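Local coordinates for protein-tyrosine-phosphatase PTP1 (Arabidopsis thaliana, PDB 6KRW), which removes phosphate from phosphotyrosine in proteins, dephosphorylating the MAP kinase MPK6 and dampening plant defence responses, at residues I132-R137 and I234-A239; I241-T246 and M285-F290. All blocks are in the same frame, centred on the assembly; numbering follows the deposited sequence. Where two conformers were deposited one is given.

Contact 1 of 2, residues I132-R137 and I234-A239; sequences IVMLTR and IVHCSA
Val133 and His236 tie two parallel strands together through their backbones. Val133 N donates to Ile234 O (2.8 Å). His236 N returns a bond to Val133 O, and Leu135 N reaches His236 O (2.9 Å). Residues 132-134 thus pair in step with 234-236, the strand axes 12° apart, and the ladder runs on until the second strand gives way to the loop that carries the phosphocysteine nucleophile, Cys237.

Apolar side chains pair on both faces of these two strands. Ile132 and Ile234 lie side by side and point the same way, branched chains suited to a buried sheet. On the other face Leu135 CD1 rests on Val235 CG1 at 3.8 Å. Beyond the paired strands, the methyl CG2 of Thr136 packs against Cys237 O at 3.5 Å, while its hydroxyl donates to Arg137 O, the carbonyl of the next residue.

The His236 imidazole has contacts with both segments. Its CG stands between the backbone N and the carbonyl carbon (chi1 80°), and the ring leans toward the neighbouring strand, where Met134 CA lies over one face in a CH-pi contact and Ile132 CG2 meets the edge. The extended Met134 chain brings CG to 3.5 Å from His236 CE1. In the ring plane, ND1 donates to Cys237 O (3.0 Å, N-H...O 163°), on a lone pair of that carbonyl, which helps fix the loop as it leaves the strand; NE2 is paired with Tyr150 OH.

Both strands are central in the mixed sheet of the phosphatase domain. Strand 131-134 is also hydrogen-bonded to strand 194-200 on its far side from strand 233-236, helix 117-126 packs on Ile132 and Ile234, and helix 242-259 touches Leu135 and Cys237 just past the strand ends.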
loop_
_atom_site.group_PDB
_atom_site.type_symbol
_atom_site.label_atom_id
_atom_site.label_comp_id
_atom_site.label_asym_id
_atom_site.label_seq_id
_atom_site.Cartn_x
_atom_site.Cartn_y
_atom_site.Cartn_z
ATOM N N ILE A 132 1.981 1.075 8.686
ATOM C CA ILE A 132 0.689 0.777 8.046
ATOM C C ILE A 132 0.140 2.051 7.427
ATOM O O ILE A 132 -0.036 3.038 8.144
ATOM C CB ILE A 132 -0.309 0.164 9.018
ATOM C CG1 ILE A 132 0.208 -1.131 9.629
ATOM C CG2 ILE A 132 -1.641 -0.019 8.348
ATOM C CD1 ILE A 132 -0.568 -1.586 10.861
ATOM N N VAL A 133 -0.129 2.017 6.144
ATOM C CA VAL A 133 -0.804 3.070 5.367
ATOM C C VAL A 133 -2.218 2.611 5.117
ATOM O O VAL A 133 -2.435 1.614 4.387
ATOM C CB VAL A 133 -0.065 3.454 4.087
ATOM C CG1 VAL A 133 -0.799 4.517 3.317
ATOM C CG2 VAL A 133 1.374 3.828 4.365
ATOM N N MET A 134 -3.162 3.348 5.688
ATOM C CA MET A 134 -4.592 3.031 5.565
ATOM C C MET A 134 -5.269 4.112 4.732
ATOM O O MET A 134 -5.284 5.280 5.184
ATOM C CB MET A 134 -5.210 2.990 6.958
ATOM C CG MET A 134 -6.670 2.699 6.943
ATOM S SD MET A 134 -7.274 2.468 8.596
ATOM C CE MET A 134 -8.971 2.094 8.198
ATOM N N LEU A 135 -5.878 3.778 3.596
ATOM C CA LEU A 135 -6.389 4.754 2.601
ATOM C C LEU A 135 -7.904 4.662 2.494
ATOM O O LEU A 135 -8.440 4.958 1.450
ATOM C CB LEU A 135 -5.719 4.466 1.252
ATOM C CG LEU A 135 -4.203 4.541 1.281
ATOM C CD1 LEU A 135 -3.629 3.983 -0.041
ATOM C CD2 LEU A 135 -3.703 5.948 1.540
ATOM N N THR A 136 -8.577 4.319 3.582
ATOM C CA THR A 136 -10.050 4.199 3.542
ATOM C C THR A 136 -10.611 4.649 4.901
ATOM O O THR A 136 -9.887 4.568 5.856
ATOM C CB THR A 136 -10.484 2.754 3.268
ATOM O OG1 THR A 136 -11.899 2.590 3.133
ATOM C CG2 THR A 136 -9.976 1.780 4.304
ATOM N N ARG A 137 -11.881 4.986 4.845
ATOM C CA ARG A 137 -12.738 5.040 6.047
ATOM C C ARG A 137 -13.176 3.625 6.397
ATOM O O ARG A 137 -13.160 2.747 5.511
ATOM C CB ARG A 137 -13.973 5.922 5.808
ATOM C CG ARG A 137 -13.642 7.368 5.483
ATOM C CD ARG A 137 -14.945 8.147 5.291
ATOM N NE ARG A 137 -14.699 9.534 4.985
ATOM C CZ ARG A 137 -15.681 10.457 4.936
ATOM N NH1 ARG A 137 -16.947 10.074 5.002
ATOM N NH2 ARG A 137 -15.398 11.734 4.732
ATOM N N ILE A 234 3.048 -1.924 5.018
ATOM C CA ILE A 234 1.668 -2.360 4.763
ATOM C C ILE A 234 0.905 -1.222 4.122
ATOM O O ILE A 234 0.939 -0.119 4.649
ATOM C CB ILE A 234 1.005 -2.913 6.024
ATOM C CG1 ILE A 234 1.654 -4.233 6.434
ATOM C CG2 ILE A 234 -0.476 -3.079 5.804
ATOM C CD1 ILE A 234 1.253 -4.702 7.823
ATOM N N VAL A 235 0.216 -1.486 3.040
ATOM C CA VAL A 235 -0.699 -0.516 2.399
ATOM C C VAL A 235 -2.027 -1.189 2.208
ATOM O O VAL A 235 -2.062 -2.315 1.659
ATOM C CB VAL A 235 -0.175 0.094 1.100
ATOM C CG1 VAL A 235 -1.097 1.181 0.598
ATOM C CG2 VAL A 235 1.248 0.592 1.215
ATOM N N HIS A 236 -3.107 -0.580 2.695
ATOM C CA HIS A 236 -4.423 -1.210 2.516
ATOM C C HIS A 236 -5.492 -0.144 2.317
ATOM O O HIS A 236 -5.344 0.989 2.821
ATOM C CB HIS A 236 -4.767 -2.151 3.661
ATOM C CG HIS A 236 -5.288 -1.496 4.908
ATOM N ND1 HIS A 236 -6.626 -1.255 5.053
ATOM C CD2 HIS A 236 -4.681 -1.193 6.058
ATOM C CE1 HIS A 236 -6.830 -0.702 6.266
ATOM N NE2 HIS A 236 -5.634 -0.632 6.907
ATOM N N CYS A 237 -6.544 -0.511 1.634
ATOM C CA CYS A 237 -7.779 0.297 1.552
ATOM C C CYS A 237 -8.896 -0.676 1.901
ATOM O O CYS A 237 -8.841 -1.260 2.981
ATOM C CB CYS A 237 -7.908 0.987 0.190
ATOM S SG CYS A 237 -7.613 -0.078 -1.248
ATOM N N SER A 238 -9.869 -0.838 1.035
ATOM C CA SER A 238 -10.899 -1.850 1.303
ATOM C C SER A 238 -10.497 -3.176 0.630
ATOM O O SER A 238 -10.366 -4.160 1.341
ATOM C CB SER A 238 -12.242 -1.381 0.882
ATOM O OG SER A 238 -13.209 -2.263 1.390
ATOM N N ALA A 239 -10.331 -3.201 -0.692
ATOM C CA ALA A 239 -9.885 -4.433 -1.397
ATOM C C ALA A 239 -8.364 -4.528 -1.420
ATOM O O ALA A 239 -7.856 -5.663 -1.636
ATOM C CB ALA A 239 -10.445 -4.458 -2.785
#

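Contact 2 of 2, residues I241-T246 and M285-F290; sequences IGRTGT and MDQYFF. With FLC (citrate anion), chain D.
Gly242, at the phosphate-binding loop where helix 242-259 starts, meets Gln287 of helix 285-303. At the N-cap, Ile241 N donates to OB1 of a citrate probably from the crystallisation liquor (3.0 Å), and Gly242 N grips the same oxygen almost straight (177°). Glycine suits this place because a beta carbon would crowd Gln287 OE1 and the anion site now held by citrate OA2. Arg243 holds citrate OA1 twice, through N and NE (2.8 Å); its chain bends at chi3 (-75°) to wrap the anion, and NH2 reaches the hydroxyl OHB in the guanidinium plane. An alanine here, lacking the guanidinium, would probably hold the anion more weakly, with OA1 kept by the backbone N and OHB without its charged partner. Thr246 OG1 donates to Gly242 O (2.8 Å), opposite Thr246 N across that carbonyl's plane, and touches Gln287 CB at 3.4 Å. Its CG2 meets the Phe290 ring edge. The extended Gln287 chain carries NE2 to citrate OA2 (3.1 Å), while OE1 accepts from Gln283 N. Main-chain N-H groups, a guanidinium and an amide thus converge on two carboxylates and the hydroxyl of one citrate, consistent with a pocket for phosphotyrosine's phosphate.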
loop_
_atom_site.group_PDB
_atom_site.type_symbol
_atom_site.label_atom_id
_atom_site.label_comp_id
_atom_site.label_asym_id
_atom_site.label_seq_id
_atom_site.Cartn_x
_atom_site.Cartn_y
_atom_site.Cartn_z
ATOM N N ILE A 241 -6.351 -2.848 -3.681
ATOM C CA ILE A 241 -5.834 -2.780 -5.070
ATOM C C ILE A 241 -5.971 -1.404 -5.728
ATOM O O ILE A 241 -5.031 -0.990 -6.371
ATOM C CB ILE A 241 -6.437 -3.904 -5.944
ATOM C CG1 ILE A 241 -7.960 -3.863 -6.037
ATOM C CG2 ILE A 241 -5.922 -5.272 -5.492
ATOM C CD1 ILE A 241 -8.540 -4.817 -7.051
ATOM N N GLY A 242 -7.084 -0.660 -5.524
ATOM C CA GLY A 242 -7.255 0.588 -6.289
ATOM C C GLY A 242 -6.476 1.724 -5.653
ATOM O O GLY A 242 -5.466 2.164 -6.206
ATOM N N ARG A 243 -6.960 2.193 -4.504
ATOM C CA ARG A 243 -6.228 3.238 -3.769
ATOM C C ARG A 243 -4.851 2.708 -3.373
ATOM O O ARG A 243 -3.909 3.397 -3.515
ATOM C CB ARG A 243 -7.096 3.665 -2.579
ATOM C CG ARG A 243 -8.373 4.369 -3.034
ATOM C CD ARG A 243 -9.393 4.532 -1.922
ATOM N NE ARG A 243 -10.072 3.284 -1.596
ATOM C CZ ARG A 243 -11.055 3.185 -0.713
ATOM N NH1 ARG A 243 -11.513 4.275 -0.094
ATOM N NH2 ARG A 243 -11.603 2.023 -0.454
ATOM N N THR A 244 -4.789 1.471 -2.905
ATOM C CA THR A 244 -3.520 0.838 -2.489
ATOM C C THR A 244 -2.527 0.824 -3.658
ATOM O O THR A 244 -1.414 1.225 -3.487
ATOM C CB THR A 244 -3.804 -0.578 -2.006
ATOM O OG1 THR A 244 -4.522 -0.482 -0.784
ATOM C CG2 THR A 244 -2.545 -1.385 -1.760
ATOM N N GLY A 245 -2.958 0.365 -4.827
ATOM C CA GLY A 245 -2.035 0.314 -5.976
ATOM C C GLY A 245 -1.578 1.686 -6.408
ATOM O O GLY A 245 -0.421 1.868 -6.786
ATOM N N THR A 246 -2.484 2.672 -6.364
ATOM C CA THR A 246 -2.148 4.056 -6.738
ATOM C C THR A 246 -1.077 4.573 -5.768
ATOM O O THR A 246 -0.109 5.140 -6.224
ATOM C CB THR A 246 -3.429 4.897 -6.757
ATOM O OG1 THR A 246 -4.409 4.314 -7.620
ATOM C CG2 THR A 246 -3.178 6.329 -7.169
ATOM N N MET A 285 -9.204 4.915 -14.440
ATOM C CA MET A 285 -8.393 5.858 -15.245
ATOM C C MET A 285 -8.144 7.137 -14.431
ATOM O O MET A 285 -7.044 7.683 -14.527
ATOM C CB MET A 285 -9.088 6.176 -16.571
ATOM C CG MET A 285 -8.246 7.029 -17.495
ATOM S SD MET A 285 -9.050 7.407 -19.077
ATOM C CE MET A 285 -8.931 5.807 -19.874
ATOM N N ASP A 286 -9.105 7.584 -13.614
ATOM C CA ASP A 286 -8.834 8.754 -12.747
ATOM C C ASP A 286 -7.713 8.451 -11.748
ATOM O O ASP A 286 -6.867 9.335 -11.523
ATOM C CB ASP A 286 -10.105 9.213 -12.025
ATOM C CG ASP A 286 -11.082 9.951 -12.909
ATOM O OD1 ASP A 286 -10.696 10.366 -14.027
ATOM O OD2 ASP A 286 -12.220 10.112 -12.469
ATOM N N GLN A 287 -7.641 7.223 -11.222
ATOM C CA GLN A 287 -6.544 6.860 -10.301
ATOM C C GLN A 287 -5.215 6.877 -11.053
ATOM O O GLN A 287 -4.236 7.306 -10.492
ATOM C CB GLN A 287 -6.811 5.508 -9.637
ATOM C CG GLN A 287 -7.841 5.636 -8.518
ATOM C CD GLN A 287 -8.306 4.305 -7.992
ATOM O OE1 GLN A 287 -7.864 3.253 -8.457
ATOM N NE2 GLN A 287 -9.196 4.321 -7.011
ATOM N N TYR A 288 -5.215 6.412 -12.306
ATOM C CA TYR A 288 -3.976 6.401 -13.104
ATOM C C TYR A 288 -3.515 7.831 -13.363
ATOM O O TYR A 288 -2.353 8.130 -13.221
ATOM C CB TYR A 288 -4.239 5.590 -14.379
ATOM C CG TYR A 288 -2.997 5.280 -15.164
ATOM C CD1 TYR A 288 -2.086 4.348 -14.691
ATOM C CD2 TYR A 288 -2.715 5.931 -16.342
ATOM C CE1 TYR A 288 -0.932 4.059 -15.392
ATOM C CE2 TYR A 288 -1.572 5.625 -17.067
ATOM C CZ TYR A 288 -0.657 4.723 -16.562
ATOM O OH TYR A 288 0.487 4.396 -17.263
ATOM N N PHE A 289 -4.450 8.716 -13.692
ATOM C CA PHE A 289 -4.120 10.158 -13.867
ATOM C C PHE A 289 -3.584 10.722 -12.547
ATOM O O PHE A 289 -2.628 11.514 -12.554
ATOM C CB PHE A 289 -5.335 10.952 -14.360
ATOM C CG PHE A 289 -5.412 11.045 -15.859
ATOM C CD1 PHE A 289 -4.783 12.076 -16.539
ATOM C CD2 PHE A 289 -6.110 10.104 -16.590
ATOM C CE1 PHE A 289 -4.863 12.166 -17.917
ATOM C CE2 PHE A 289 -6.159 10.181 -17.979
ATOM C CZ PHE A 289 -5.556 11.221 -18.637
ATOM N N PHE A 290 -4.198 10.336 -11.435
ATOM C CA PHE A 290 -3.768 10.854 -10.109
ATOM C C PHE A 290 -2.319 10.435 -9.836
ATOM O O PHE A 290 -1.559 11.209 -9.280
ATOM C CB PHE A 290 -4.738 10.391 -9.026
ATOM C CG PHE A 290 -4.433 10.919 -7.648
ATOM C CD1 PHE A 290 -4.841 12.190 -7.267
ATOM C CD2 PHE A 290 -3.742 10.160 -6.726
ATOM C CE1 PHE A 290 -4.547 12.672 -5.998
ATOM C CE2 PHE A 290 -3.450 10.640 -5.458
ATOM C CZ PHE A 290 -3.862 11.910 -5.091
HETATM C CAC FLC D . -10.538 1.412 -4.441
HETATM C CA FLC D . -11.703 0.500 -4.157
HETATM C CB FLC D . -11.293 -0.763 -3.409
HETATM C CBC FLC D . -10.129 -1.383 -4.218
HETATM C CG FLC D . -12.481 -1.737 -3.394
HETATM C CGC FLC D . -13.765 -1.297 -2.705
HETATM O OA1 FLC D . -9.611 1.409 -3.692
HETATM O OA2 FLC D . -10.544 2.008 -5.420
HETATM O OB1 FLC D . -9.068 -1.591 -3.656
HETATM O OB2 FLC D . -10.369 -1.585 -5.416
HETATM O OG1 FLC D . -13.753 -0.332 -1.912
HETATM O OG2 FLC D . -14.786 -1.971 -2.955
HETATM O OHB FLC D . -10.859 -0.456 -2.088
#

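How the contacts relate
Along the chain the two contacts come in series: contact 1 closes at residue 239 and contact 2 opens at 241, with centres about 13 Å apart. Strand 233-236 and helix 242-259 follow each other, and the turn between them is the phosphate-binding loop, so contact 1 lies at its sheet end and contact 2 at its helix end. They also touch directly, Cys237 SG lying 3.2 Å from Thr244 OG1 and Leu135 O 3.5 Å from Arg243 NH1. Helix 285-303 joins later in sequence, adding Gln287 to the same pocket. Together, sheet and helices frame the active site around Cys237.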